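PDB 5OHU: soluble lytic murein transglycosylase from Pseudomonas aeruginosa, which probably cleaves the glycan strands of cell-wall peptidoglycan as a lytic transglycosylase, acting both exolytically and endolytically. Local coordinates for residues W343-A348 and G376-D381. Numbering follows the deposited sequence.
Sequences WRYWQA and GFLAAD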
ATOM      1  N   TRP A 343     -18.978   6.359  -6.174  1.00 12.67           N
ATOM      2  CA  TRP A 343     -20.277   5.818  -6.550  1.00 17.63           C
ATOM      3  C   TRP A 343     -21.376   6.863  -6.518  1.00 17.38           C
ATOM      4  O   TRP A 343     -22.401   6.673  -7.185  1.00 13.69           O
ATOM      5  CB  TRP A 343     -20.624   4.600  -5.687  1.00 15.93           C
ATOM      6  CG  TRP A 343     -19.609   3.553  -5.952  1.00 12.37           C
ATOM      7  CD1 TRP A 343     -18.663   3.049  -5.079  1.00 12.36           C
ATOM      8  CD2 TRP A 343     -19.340   2.960  -7.219  1.00 12.04           C
ATOM      9  NE1 TRP A 343     -17.853   2.161  -5.738  1.00 12.07           N
ATOM     10  CE2 TRP A 343     -18.249   2.084  -7.048  1.00 12.83           C
ATOM     11  CE3 TRP A 343     -19.933   3.067  -8.483  1.00 11.90           C
ATOM     12  CZ2 TRP A 343     -17.740   1.322  -8.095  1.00 17.18           C
ATOM     13  CZ3 TRP A 343     -19.421   2.323  -9.517  1.00 15.14           C
ATOM     14  CH2 TRP A 343     -18.334   1.459  -9.319  1.00 15.76           C
ATOM     15  N   ARG A 344     -21.176   7.977  -5.811  1.00 15.82           N
ATOM     16  CA  ARG A 344     -22.070   9.114  -6.021  1.00 15.66           C
ATOM     17  C   ARG A 344     -21.923   9.631  -7.443  1.00 18.49           C
ATOM     18  O   ARG A 344     -22.919   9.935  -8.115  1.00 14.65           O
ATOM     19  CB  ARG A 344     -21.788  10.226  -5.006  1.00 13.90           C
ATOM     20  CG  ARG A 344     -22.312   9.934  -3.597  1.00 18.94           C
ATOM     21  CD  ARG A 344     -22.161  11.130  -2.671  1.00 21.01           C
ATOM     22  NE  ARG A 344     -20.810  11.145  -2.121  1.00 40.30           N
ATOM     23  CZ  ARG A 344     -20.107  12.237  -1.828  1.00 47.59           C
ATOM     24  NH1 ARG A 344     -20.633  13.439  -2.021  1.00 44.63           N
ATOM     25  NH2 ARG A 344     -18.881  12.106  -1.329  1.00 47.43           N
ATOM     26  N   TYR A 345     -20.685   9.700  -7.939  1.00 13.07           N
ATOM     27  CA  TYR A 345     -20.508  10.117  -9.322  1.00 12.86           C
ATOM     28  C   TYR A 345     -21.167   9.133 -10.276  1.00 13.26           C
ATOM     29  O   TYR A 345     -21.900   9.538 -11.182  1.00 17.15           O
ATOM     30  CB  TYR A 345     -19.025  10.283  -9.682  1.00 14.89           C
ATOM     31  CG  TYR A 345     -18.881  10.553 -11.165  1.00 16.44           C
ATOM     32  CD1 TYR A 345     -19.184  11.824 -11.689  1.00 16.59           C
ATOM     33  CD2 TYR A 345     -18.493   9.538 -12.047  1.00 12.12           C
ATOM     34  CE1 TYR A 345     -19.100  12.085 -13.044  1.00 12.47           C
ATOM     35  CE2 TYR A 345     -18.392   9.783 -13.408  1.00 11.94           C
ATOM     36  CZ  TYR A 345     -18.697  11.063 -13.898  1.00 21.43           C
ATOM     37  OH  TYR A 345     -18.600  11.311 -15.250  1.00 11.93           O
ATOM     38  N   TRP A 346     -20.893   7.834 -10.114  1.00 14.03           N
ATOM     39  CA  TRP A 346     -21.394   6.896 -11.112  1.00 12.09           C
ATOM     40  C   TRP A 346     -22.905   6.711 -11.023  1.00 17.00           C
ATOM     41  O   TRP A 346     -23.541   6.437 -12.046  1.00 16.33           O
ATOM     42  CB  TRP A 346     -20.635   5.572 -11.024  1.00 11.85           C
ATOM     43  CG  TRP A 346     -19.286   5.703 -11.721  1.00 11.64           C
ATOM     44  CD1 TRP A 346     -18.053   5.697 -11.139  1.00 14.60           C
ATOM     45  CD2 TRP A 346     -19.064   5.940 -13.124  1.00 11.43           C
ATOM     46  NE1 TRP A 346     -17.070   5.880 -12.091  1.00 11.47           N
ATOM     47  CE2 TRP A 346     -17.666   6.043 -13.316  1.00 16.82           C
ATOM     48  CE3 TRP A 346     -19.909   6.078 -14.232  1.00 11.35           C
ATOM     49  CZ2 TRP A 346     -17.095   6.273 -14.581  1.00 14.22           C
ATOM     50  CZ3 TRP A 346     -19.343   6.300 -15.498  1.00 11.15           C
ATOM     51  CH2 TRP A 346     -17.955   6.390 -15.659  1.00 15.91           C
ATOM     52  N   GLN A 347     -23.513   6.934  -9.857  1.00 14.64           N
ATOM     53  CA  GLN A 347     -24.971   6.932  -9.812  1.00 13.34           C
ATOM     54  C   GLN A 347     -25.550   8.036 -10.698  1.00 15.84           C
ATOM     55  O   GLN A 347     -26.443   7.787 -11.519  1.00 14.14           O
ATOM     56  CB  GLN A 347     -25.471   7.080  -8.379  1.00 13.17           C
ATOM     57  CG  GLN A 347     -26.981   7.249  -8.341  1.00 16.52           C
ATOM     58  CD  GLN A 347     -27.543   7.117  -6.935  1.00 23.22           C
ATOM     59  OE1 GLN A 347     -28.022   8.081  -6.365  1.00 31.14           O
ATOM     60  NE2 GLN A 347     -27.465   5.915  -6.371  1.00 27.70           N
ATOM     61  N   ALA A 348     -25.052   9.266 -10.536  1.00 14.22           N
ATOM     62  CA  ALA A 348     -25.497  10.368 -11.385  1.00 18.43           C
ATOM     63  C   ALA A 348     -25.188  10.099 -12.856  1.00 22.86           C
ATOM     64  O   ALA A 348     -26.040  10.315 -13.724  1.00 17.12           O
ATOM     65  CB  ALA A 348     -24.834  11.672 -10.933  1.00 13.32           C
ATOM     66  N   GLY A 376     -15.122  14.714  -7.831  1.00 13.96           N
ATOM     67  CA  GLY A 376     -15.694  16.051  -7.771  1.00 14.49           C
ATOM     68  C   GLY A 376     -15.415  16.857  -9.031  1.00 14.32           C
ATOM     69  O   GLY A 376     -16.289  17.564  -9.529  1.00 17.33           O
ATOM     70  N   PHE A 377     -14.197  16.752  -9.566  1.00 14.19           N
ATOM     71  CA  PHE A 377     -13.892  17.370 -10.855  1.00 22.58           C
ATOM     72  C   PHE A 377     -14.805  16.834 -11.955  1.00 16.90           C
ATOM     73  O   PHE A 377     -15.357  17.607 -12.745  1.00 17.18           O
ATOM     74  CB  PHE A 377     -12.421  17.139 -11.216  1.00 14.05           C
ATOM     75  CG  PHE A 377     -11.453  17.946 -10.384  1.00 19.39           C
ATOM     76  CD1 PHE A 377     -11.456  19.338 -10.439  1.00 34.09           C
ATOM     77  CD2 PHE A 377     -10.545  17.316  -9.557  1.00 22.49           C
ATOM     78  CE1 PHE A 377     -10.541  20.085  -9.672  1.00 35.69           C
ATOM     79  CE2 PHE A 377      -9.657  18.029  -8.793  1.00 24.48           C
ATOM     80  CZ  PHE A 377      -9.641  19.410  -8.841  1.00 25.48           C
ATOM     81  N   LEU A 378     -14.978  15.506 -12.015  1.00 14.40           N
ATOM     82  CA  LEU A 378     -15.859  14.919 -13.022  1.00 13.04           C
ATOM     83  C   LEU A 378     -17.282  15.449 -12.891  1.00 13.51           C
ATOM     84  O   LEU A 378     -17.908  15.803 -13.891  1.00 13.13           O
ATOM     85  CB  LEU A 378     -15.861  13.396 -12.914  1.00 12.69           C
ATOM     86  CG  LEU A 378     -14.647  12.582 -13.355  1.00 22.05           C
ATOM     87  CD1 LEU A 378     -15.135  11.209 -13.741  1.00 12.08           C
ATOM     88  CD2 LEU A 378     -13.869  13.231 -14.520  1.00 16.13           C
ATOM     89  N   ALA A 379     -17.815  15.504 -11.665  1.00 14.01           N
ATOM     90  CA  ALA A 379     -19.159  16.047 -11.482  1.00 13.69           C
ATOM     91  C   ALA A 379     -19.243  17.488 -11.971  1.00 18.44           C
ATOM     92  O   ALA A 379     -20.200  17.864 -12.662  1.00 19.42           O
ATOM     93  CB  ALA A 379     -19.577  15.958 -10.010  1.00 13.98           C
ATOM     94  N   ALA A 380     -18.260  18.321 -11.610  1.00 19.62           N
ATOM     95  CA  ALA A 380     -18.290  19.709 -12.066  1.00 18.67           C
ATOM     96  C   ALA A 380     -18.192  19.783 -13.584  1.00 20.32           C
ATOM     97  O   ALA A 380     -18.893  20.577 -14.223  1.00 19.05           O
ATOM     98  CB  ALA A 380     -17.167  20.506 -11.416  1.00 14.95           C
ATOM     99  N   ASP A 381     -17.346  18.944 -14.184  1.00 20.33           N
ATOM    100  CA  ASP A 381     -17.257  18.921 -15.639  1.00 21.64           C
ATOM    101  C   ASP A 381     -18.586  18.534 -16.278  1.00 16.12           C
ATOM    102  O   ASP A 381     -18.970  19.096 -17.306  1.00 14.35           O
ATOM    103  CB  ASP A 381     -16.161  17.964 -16.089  1.00 23.47           C
ATOM    104  CG  ASP A 381     -16.169  17.754 -17.581  1.00 28.00           C
ATOM    105  OD1 ASP A 381     -15.683  18.649 -18.300  1.00 29.86           O
ATOM    106  OD2 ASP A 381     -16.664  16.701 -18.033  1.00 32.56           O
TER
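Tyr-345 of helix 341-354 lays its ring against Leu-378 and Ala-379 of helix 374-383, joining two helices of the alpha-superhelical, doughnut-shaped body of Slt-type lytic transglycosylases. The phenol leaves its helix with CG anti to the backbone N (chi1 173°), which carries the ring from a CB already directed at the second helix into the gap between them. Beyond CB, CD1 lies 3.9 Å from Ala-379 N, the Ala-379 methyl being farther off at 4.5 Å, while Leu-378 CB sits over one face, 3.5 Å from CE1. On the other limb, CE2 meets Leu-378 CD1 at 3.6 Å, as does CZ. This methyl lies over that same face, displaced toward the rim and 3.9 Å from the ring centroid, in a CH-pi contact. The two side chains cross at about a right angle, the leucine covering one face of the phenol through CB and CD1. At the tip, the buried OH is hydrogen-bonded to Asp-596 OD2, a link to the SLT domain, and to Arg-382 NE, a polar tie to Leu-378's own helix. Leu-378 also touches Phe-595 and Asp-596. Trp-346 offers its indole face to the phenol's edge, with Tyr-345 CE2 3.7 Å above the centre of the indole plane.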